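Local coordinates for protein LysR family transcriptional regulator (Vibrio vulnificus, PDB 5FHK) that probably acts as a LysR-type DNA-binding transcription factor controlling virulence genes, this chain being its regulatory domain, at residues Glu53-Asp65 with Ser174-His186. Residues are numbered along the deposited sequence; the frame is centred on the assembly and turned at random.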
ATOM      1  N   GLU A  53      -6.182   8.913  21.659  1.00 33.90           N
ATOM      2  CA  GLU A  53      -7.003   8.765  20.471  1.00 35.14           C
ATOM      3  C   GLU A  53      -7.042   7.332  19.949  1.00 34.42           C
ATOM      4  O   GLU A  53      -7.719   7.074  18.947  1.00 33.81           O
ATOM      5  CB  GLU A  53      -6.460   9.686  19.374  1.00 39.97           C
ATOM      6  CG  GLU A  53      -7.469  10.438  18.551  1.00 43.94           C
ATOM      7  CD  GLU A  53      -6.866  11.722  17.975  1.00 48.45           C
ATOM      8  OE1 GLU A  53      -6.535  11.754  16.771  1.00 48.37           O
ATOM      9  OE2 GLU A  53      -6.718  12.702  18.734  1.00 51.53           O
ATOM     10  N   TRP A  54      -6.330   6.400  20.585  1.00 32.15           N
ATOM     11  CA  TRP A  54      -6.099   5.090  19.995  1.00 29.93           C
ATOM     12  C   TRP A  54      -6.203   4.015  21.068  1.00 31.32           C
ATOM     13  O   TRP A  54      -5.796   4.214  22.218  1.00 31.56           O
ATOM     14  CB  TRP A  54      -4.725   5.037  19.295  1.00 29.92           C
ATOM     15  CG  TRP A  54      -4.603   6.032  18.174  1.00 31.58           C
ATOM     16  CD1 TRP A  54      -4.080   7.298  18.250  1.00 32.83           C
ATOM     17  CD2 TRP A  54      -5.050   5.865  16.821  1.00 31.68           C
ATOM     18  NE1 TRP A  54      -4.157   7.914  17.028  1.00 33.67           N
ATOM     19  CE2 TRP A  54      -4.758   7.063  16.134  1.00 33.74           C
ATOM     20  CE3 TRP A  54      -5.665   4.812  16.123  1.00 25.57           C
ATOM     21  CZ2 TRP A  54      -5.052   7.243  14.781  1.00 27.36           C
ATOM     22  CZ3 TRP A  54      -5.960   4.992  14.789  1.00 30.04           C
ATOM     23  CH2 TRP A  54      -5.657   6.202  14.129  1.00 31.64           C
ATOM     24  N   ASP A  55      -6.786   2.881  20.694  1.00 30.54           N
ATOM     25  CA  ASP A  55      -6.805   1.750  21.609  1.00 32.15           C
ATOM     26  C   ASP A  55      -5.434   1.080  21.667  1.00 28.77           C
ATOM     27  O   ASP A  55      -4.906   0.816  22.750  1.00 27.16           O
ATOM     28  CB  ASP A  55      -7.908   0.779  21.183  1.00 32.37           C
ATOM     29  CG  ASP A  55      -9.310   1.363  21.417  1.00 33.55           C
ATOM     30  OD1 ASP A  55      -9.558   1.818  22.547  1.00 34.31           O
ATOM     31  OD2 ASP A  55     -10.159   1.378  20.486  1.00 32.60           O
ATOM     32  N   VAL A  56      -4.836   0.798  20.510  1.00 28.37           N
ATOM     33  CA  VAL A  56      -3.521   0.173  20.444  1.00 25.43           C
ATOM     34  C   VAL A  56      -2.757   0.789  19.288  1.00 26.07           C
ATOM     35  O   VAL A  56      -3.322   1.107  18.239  1.00 24.57           O
ATOM     36  CB  VAL A  56      -3.564  -1.366  20.253  1.00 22.65           C
ATOM     37  CG1 VAL A  56      -2.187  -1.956  20.465  1.00 22.36           C
ATOM     38  CG2 VAL A  56      -4.555  -2.002  21.176  1.00 24.33           C
ATOM     39  N   ILE A  57      -1.452   0.934  19.476  1.00 28.38           N
ATOM     40  CA  ILE A  57      -0.595   1.549  18.477  1.00 28.22           C
ATOM     41  C   ILE A  57       0.583   0.608  18.271  1.00 27.46           C
ATOM     42  O   ILE A  57       1.247   0.217  19.243  1.00 30.31           O
ATOM     43  CB  ILE A  57      -0.144   2.967  18.895  1.00 26.33           C
ATOM     44  CG1 ILE A  57      -1.299   3.955  18.679  1.00 26.84           C
ATOM     45  CG2 ILE A  57       1.049   3.448  18.053  1.00 26.89           C
ATOM     46  CD1 ILE A  57      -1.038   5.422  19.174  1.00 28.66           C
ATOM     47  N   PHE A  58       0.770   0.169  17.027  1.00 24.95           N
ATOM     48  CA  PHE A  58       1.973  -0.530  16.586  1.00 22.88           C
ATOM     49  C   PHE A  58       2.843   0.445  15.815  1.00 23.36           C
ATOM     50  O   PHE A  58       2.373   1.110  14.887  1.00 23.38           O
ATOM     51  CB  PHE A  58       1.635  -1.736  15.705  1.00 21.98           C
ATOM     52  CG  PHE A  58       0.712  -2.710  16.373  1.00 21.29           C
ATOM     53  CD1 PHE A  58      -0.649  -2.472  16.422  1.00 25.21           C
ATOM     54  CD2 PHE A  58       1.205  -3.845  16.984  1.00 21.38           C
ATOM     55  CE1 PHE A  58      -1.510  -3.365  17.056  1.00 19.60           C
ATOM     56  CE2 PHE A  58       0.343  -4.738  17.618  1.00 19.16           C
ATOM     57  CZ  PHE A  58      -1.008  -4.482  17.637  1.00 19.10           C
ATOM     58  N   ARG A  59       4.105   0.532  16.195  1.00 24.10           N
ATOM     59  CA  ARG A  59       4.964   1.539  15.608  1.00 29.71           C
ATOM     60  C   ARG A  59       6.348   0.958  15.418  1.00 29.99           C
ATOM     61  O   ARG A  59       6.733  -0.008  16.082  1.00 31.70           O
ATOM     62  CB  ARG A  59       5.037   2.793  16.483  1.00 33.81           C
ATOM     63  CG  ARG A  59       5.870   2.612  17.729  1.00 39.36           C
ATOM     64  CD  ARG A  59       6.074   3.943  18.445  1.00 47.27           C
ATOM     65  NE  ARG A  59       6.408   5.018  17.510  1.00 51.76           N
ATOM     66  CZ  ARG A  59       7.634   5.498  17.312  1.00 54.78           C
ATOM     67  NH1 ARG A  59       8.661   5.009  17.989  1.00 57.78           N
ATOM     68  NH2 ARG A  59       7.835   6.473  16.437  1.00 53.12           N
ATOM     69  N   VAL A  60       7.068   1.542  14.470  1.00 31.03           N
ATOM     70  CA  VAL A  60       8.490   1.305  14.302  1.00 32.12           C
ATOM     71  C   VAL A  60       9.236   2.274  15.205  1.00 33.75           C
ATOM     72  O   VAL A  60       8.906   3.467  15.255  1.00 31.38           O
ATOM     73  CB  VAL A  60       8.902   1.488  12.834  1.00 35.09           C
ATOM     74  CG1 VAL A  60      10.415   1.464  12.699  1.00 38.39           C
ATOM     75  CG2 VAL A  60       8.265   0.415  11.965  1.00 33.20           C
ATOM     76  N   GLY A  61      10.228   1.762  15.937  1.00 34.55           N
ATOM     77  CA  GLY A  61      11.047   2.594  16.789  1.00 35.72           C
ATOM     78  C   GLY A  61      10.410   2.834  18.143  1.00 39.92           C
ATOM     79  O   GLY A  61       9.182   2.794  18.303  1.00 40.04           O
ATOM     80  N   PRO A  62      11.242   3.114  19.141  1.00 42.95           N
ATOM     81  CA  PRO A  62      10.746   3.253  20.513  1.00 43.08           C
ATOM     82  C   PRO A  62      10.066   4.594  20.765  1.00 48.80           C
ATOM     83  O   PRO A  62      10.218   5.564  20.015  1.00 51.73           O
ATOM     84  CB  PRO A  62      12.016   3.123  21.369  1.00 42.33           C
ATOM     85  CG  PRO A  62      13.137   2.734  20.401  1.00 44.12           C
ATOM     86  CD  PRO A  62      12.707   3.244  19.063  1.00 44.27           C
ATOM     87  N   GLN A  63       9.297   4.622  21.853  1.00 49.98           N
ATOM     88  CA  GLN A  63       8.687   5.830  22.383  1.00 54.68           C
ATOM     89  C   GLN A  63       8.963   5.879  23.879  1.00 56.19           C
ATOM     90  O   GLN A  63       9.189   4.848  24.517  1.00 56.16           O
ATOM     91  CB  GLN A  63       7.172   5.876  22.111  1.00 57.35           C
ATOM     92  CG  GLN A  63       6.787   6.605  20.818  1.00 60.11           C
ATOM     93  CD  GLN A  63       5.352   7.140  20.839  1.00 60.94           C
ATOM     94  OE1 GLN A  63       4.874   7.647  21.868  1.00 61.92           O
ATOM     95  NE2 GLN A  63       4.653   7.009  19.708  1.00 58.59           N
ATOM     96  N   ARG A  64       8.947   7.092  24.437  1.00 57.31           N
ATOM     97  CA  ARG A  64       9.298   7.316  25.837  1.00 57.84           C
ATOM     98  C   ARG A  64       8.099   7.711  26.689  1.00 58.14           C
ATOM     99  O   ARG A  64       8.278   8.209  27.805  1.00 60.50           O
ATOM    100  CB  ARG A  64      10.379   8.388  25.947  1.00 60.76           C
ATOM    101  CG  ARG A  64       9.857   9.785  25.696  1.00 64.20           C
ATOM    102  CD  ARG A  64      10.971  10.744  25.342  1.00 68.53           C
ATOM    103  NE  ARG A  64      11.875  10.268  24.288  1.00 69.40           N
ATOM    104  CZ  ARG A  64      12.462  11.049  23.375  1.00 67.64           C
ATOM    105  NH1 ARG A  64      12.244  12.365  23.361  1.00 63.19           N
ATOM    106  NH2 ARG A  64      13.269  10.510  22.463  1.00 68.18           N
ATOM    107  N   ASP A  65       6.884   7.504  26.192  1.00 55.20           N
ATOM    108  CA  ASP A  65       5.691   7.918  26.916  1.00 55.89           C
ATOM    109  C   ASP A  65       5.545   7.097  28.195  1.00 58.10           C
ATOM    110  O   ASP A  65       5.472   5.865  28.147  1.00 58.13           O
ATOM    111  CB  ASP A  65       4.460   7.769  26.023  1.00 52.14           C
ATOM    112  CG  ASP A  65       3.459   8.901  26.210  1.00 53.58           C
ATOM    113  OD1 ASP A  65       2.925   9.061  27.331  1.00 54.70           O
ATOM    114  OD2 ASP A  65       3.197   9.632  25.232  1.00 53.65           O
ATOM    115  N   SER A 174      24.467  -2.752   5.688  1.00 29.64           N
ATOM    116  CA  SER A 174      23.081  -2.844   6.119  1.00 30.95           C
ATOM    117  C   SER A 174      22.746  -1.622   6.944  1.00 32.52           C
ATOM    118  O   SER A 174      23.625  -1.022   7.571  1.00 31.96           O
ATOM    119  CB  SER A 174      22.831  -4.097   6.950  1.00 34.74           C
ATOM    120  OG  SER A 174      23.093  -3.832   8.323  1.00 39.09           O
ATOM    121  N   ALA A 175      21.465  -1.268   6.935  1.00 32.56           N
ATOM    122  CA  ALA A 175      20.951  -0.287   7.872  1.00 33.08           C
ATOM    123  C   ALA A 175      20.847  -0.910   9.261  1.00 38.86           C
ATOM    124  O   ALA A 175      20.864  -2.137   9.427  1.00 40.47           O
ATOM    125  CB  ALA A 175      19.584   0.220   7.425  1.00 29.52           C
ATOM    126  N   ASN A 176      20.748  -0.054  10.274  1.00 39.02           N
ATOM    127  CA  ASN A 176      20.571  -0.647  11.587  1.00 38.73           C
ATOM    128  C   ASN A 176      19.118  -1.081  11.767  1.00 35.57           C
ATOM    129  O   ASN A 176      18.203  -0.460  11.219  1.00 33.12           O
ATOM    130  CB  ASN A 176      20.973   0.336  12.682  1.00 43.15           C
ATOM    131  CG  ASN A 176      22.469   0.286  12.992  1.00 47.60           C
ATOM    132  OD1 ASN A 176      23.062  -0.798  13.084  1.00 51.24           O
ATOM    133  ND2 ASN A 176      23.085   1.458  13.143  1.00 47.31           N
ATOM    134  N   PRO A 177      18.885  -2.161  12.506  1.00 38.97           N
ATOM    135  CA  PRO A 177      17.515  -2.658  12.662  1.00 38.56           C
ATOM    136  C   PRO A 177      16.653  -1.648  13.391  1.00 35.86           C
ATOM    137  O   PRO A 177      17.115  -0.914  14.264  1.00 32.55           O
ATOM    138  CB  PRO A 177      17.683  -3.940  13.491  1.00 39.93           C
ATOM    139  CG  PRO A 177      19.125  -4.296  13.362  1.00 42.44           C
ATOM    140  CD  PRO A 177      19.852  -2.987  13.243  1.00 41.34           C
ATOM    141  N   ARG A 178      15.389  -1.615  13.014  1.00 36.67           N
ATOM    142  CA  ARG A 178      14.386  -0.872  13.749  1.00 38.81           C
ATOM    143  C   ARG A 178      13.388  -1.869  14.323  1.00 39.56           C
ATOM    144  O   ARG A 178      13.034  -2.859  13.672  1.00 41.68           O
ATOM    145  CB  ARG A 178      13.708   0.181  12.851  1.00 39.44           C
ATOM    146  CG  ARG A 178      13.600  -0.202  11.390  1.00 37.80           C
ATOM    147  CD  ARG A 178      13.381   0.987  10.406  1.00 38.42           C
ATOM    148  NE  ARG A 178      13.193   0.447   9.056  1.00 41.54           N
ATOM    149  CZ  ARG A 178      12.119   0.640   8.282  1.00 42.29           C
ATOM    150  NH1 ARG A 178      11.117   1.434   8.663  1.00 42.29           N
ATOM    151  NH2 ARG A 178      12.062   0.060   7.094  1.00 39.70           N
ATOM    152  N   ASP A 179      12.967  -1.633  15.559  1.00 41.29           N
ATOM    153  CA  ASP A 179      12.052  -2.552  16.216  1.00 39.45           C
ATOM    154  C   ASP A 179      10.613  -2.114  16.008  1.00 36.16           C
ATOM    155  O   ASP A 179      10.320  -0.959  15.689  1.00 36.66           O
ATOM    156  CB  ASP A 179      12.369  -2.645  17.701  1.00 44.74           C
ATOM    157  CG  ASP A 179      13.702  -3.304  17.959  1.00 49.32           C
ATOM    158  OD1 ASP A 179      14.177  -4.034  17.058  1.00 50.86           O
ATOM    159  OD2 ASP A 179      14.265  -3.097  19.055  1.00 50.35           O
ATOM    160  N   ILE A 180       9.705  -3.064  16.170  1.00 30.39           N
ATOM    161  CA  ILE A 180       8.287  -2.778  16.122  1.00 27.72           C
ATOM    162  C   ILE A 180       7.734  -2.998  17.520  1.00 29.04           C
ATOM    163  O   ILE A 180       7.987  -4.031  18.149  1.00 28.47           O
ATOM    164  CB  ILE A 180       7.566  -3.637  15.073  1.00 24.01           C
ATOM    165  CG1 ILE A 180       8.056  -3.274  13.656  1.00 23.72           C
ATOM    166  CG2 ILE A 180       6.088  -3.388  15.145  1.00 20.76           C
ATOM    167  CD1 ILE A 180       9.301  -4.004  13.237  1.00 25.15           C
ATOM    168  N   TYR A 181       7.005  -2.020  18.016  1.00 29.94           N
ATOM    169  CA  TYR A 181       6.470  -2.104  19.356  1.00 27.77           C
ATOM    170  C   TYR A 181       4.962  -2.137  19.288  1.00 25.08           C
ATOM    171  O   TYR A 181       4.351  -1.719  18.297  1.00 22.39           O
ATOM    172  CB  TYR A 181       6.918  -0.926  20.217  1.00 29.21           C
ATOM    173  CG  TYR A 181       8.385  -0.932  20.539  1.00 31.93           C
ATOM    174  CD1 TYR A 181       9.307  -0.458  19.625  1.00 29.65           C
ATOM    175  CD2 TYR A 181       8.849  -1.411  21.762  1.00 34.37           C
ATOM    176  CE1 TYR A 181      10.639  -0.462  19.908  1.00 32.29           C
ATOM    177  CE2 TYR A 181      10.198  -1.418  22.055  1.00 35.66           C
ATOM    178  CZ  TYR A 181      11.086  -0.940  21.125  1.00 35.89           C
ATOM    179  OH  TYR A 181      12.441  -0.930  21.384  1.00 38.46           O
ATOM    180  N   MET A 182       4.369  -2.670  20.351  1.00 25.59           N
ATOM    181  CA  MET A 182       2.943  -2.543  20.595  1.00 25.89           C
ATOM    182  C   MET A 182       2.788  -1.637  21.808  1.00 26.18           C
ATOM    183  O   MET A 182       3.342  -1.929  22.878  1.00 25.95           O
ATOM    184  CB  MET A 182       2.280  -3.905  20.818  1.00 26.94           C
ATOM    185  CG  MET A 182       0.838  -3.816  21.287  1.00 27.19           C
ATOM    186  SD  MET A 182       0.063  -5.436  21.495  1.00 30.75           S
ATOM    187  CE  MET A 182       1.185  -6.178  22.671  1.00 32.89           C
ATOM    188  N   LEU A 183       2.060  -0.537  21.632  1.00 25.48           N
ATOM    189  CA  LEU A 183       1.836   0.456  22.681  1.00 23.93           C
ATOM    190  C   LEU A 183       0.374   0.465  23.098  1.00 23.99           C
ATOM    191  O   LEU A 183      -0.510   0.284  22.257  1.00 28.23           O
ATOM    192  CB  LEU A 183       2.212   1.860  22.203  1.00 23.00           C
ATOM    193  CG  LEU A 183       3.478   2.142  21.398  1.00 27.16           C
ATOM    194  CD1 LEU A 183       3.674   3.676  21.337  1.00 26.68           C
ATOM    195  CD2 LEU A 183       4.672   1.511  22.068  1.00 33.03           C
ATOM    196  N   TYR A 184       0.124   0.680  24.394  1.00 24.45           N
ATOM    197  CA  TYR A 184      -1.233   0.872  24.893  1.00 29.29           C
ATOM    198  C   TYR A 184      -1.209   1.542  26.264  1.00 34.47           C
ATOM    199  O   TYR A 184      -0.252   1.397  27.035  1.00 33.90           O
ATOM    200  CB  TYR A 184      -2.017  -0.446  24.978  1.00 30.47           C
ATOM    201  CG  TYR A 184      -1.355  -1.536  25.789  1.00 32.09           C
ATOM    202  CD1 TYR A 184      -0.316  -2.282  25.254  1.00 33.62           C
ATOM    203  CD2 TYR A 184      -1.788  -1.851  27.068  1.00 32.63           C
ATOM    204  CE1 TYR A 184       0.288  -3.304  25.969  1.00 32.94           C
ATOM    205  CE2 TYR A 184      -1.179  -2.881  27.797  1.00 35.02           C
ATOM    206  CZ  TYR A 184      -0.135  -3.593  27.227  1.00 35.24           C
ATOM    207  OH  TYR A 184       0.497  -4.615  27.895  1.00 37.23           O
ATOM    208  N   ASN A 185      -2.289   2.270  26.552  1.00 39.60           N
ATOM    209  CA  ASN A 185      -2.413   3.026  27.788  1.00 42.89           C
ATOM    210  C   ASN A 185      -2.454   2.095  28.991  1.00 47.25           C
ATOM    211  O   ASN A 185      -2.984   0.990  28.918  1.00 49.37           O
ATOM    212  CB  ASN A 185      -3.683   3.874  27.742  1.00 43.56           C
ATOM    213  CG  ASN A 185      -3.767   4.873  28.889  1.00 49.94           C
ATOM    214  OD1 ASN A 185      -3.993   4.497  30.045  1.00 52.20           O
ATOM    215  ND2 ASN A 185      -3.583   6.158  28.573  1.00 52.07           N
ATOM    216  N   HIS A 186      -1.879   2.539  30.103  1.00 53.32           N
ATOM    217  CA  HIS A 186      -2.130   1.855  31.364  1.00 61.85           C
ATOM    218  C   HIS A 186      -3.182   2.607  32.184  1.00 62.56           C
ATOM    219  O   HIS A 186      -2.851   3.402  33.065  1.00 63.62           O
ATOM    220  CB  HIS A 186      -0.856   1.690  32.184  1.00 69.57           C
ATOM    221  CG  HIS A 186      -1.083   0.970  33.475  1.00 76.75           C
ATOM    222  ND1 HIS A 186      -1.680   1.569  34.565  1.00 79.88           N
ATOM    223  CD2 HIS A 186      -0.838  -0.312  33.837  1.00 78.59           C
ATOM    224  CE1 HIS A 186      -1.772   0.694  35.551  1.00 81.10           C
ATOM    225  NE2 HIS A 186      -1.267  -0.455  35.136  1.00 80.19           N
TER
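The Met182 side chain runs alongside the Phe58 ring, its CB and CG against CE2, on neighbouring strands of the periplasmic-binding-protein-like fold of a LysR regulatory domain. Strands 56-60 and 178-185 run antiparallel in the mixed sheet of one subdomain. Phe58 and Met182 form a non-hydrogen-bonded pair. The Met182 SD sits 4.8 Å from the centroid of the Phe58 ring, an oblique Met-aromatic contact. With CG of Met182 anti to the backbone N (chi1 171°), it touches both Val56 CG1 at 3.6 Å and Phe58 CE2 at 3.8 Å. Helix 192-204 packs on this face, Phe197 against Phe58 and Val201 against Met182. Further along the same face, Val60 CG1 lies across the aliphatic chain of Arg178, 3.5 Å from its CB. The Arg178 guanidinium goes on to a salt bridge with Asp78.

On the other face, Leu183 CD1 meets Arg59 CD at 3.8 Å, and the amide end of Gln63 (NE2) also comes against Leu183 CD1. Arg59 reaches Asp47 in a salt bridge through NH2. The Tyr181 ring leans across Gly61 and Pro62, with CG of Pro62 3.9 Å from Tyr181 OH. Two-way backbone bonds join Ile57 to Leu183 and Arg59 to Tyr181. As the chain turns away, Gly61 N still donates to Asp179 O at 2.7 Å.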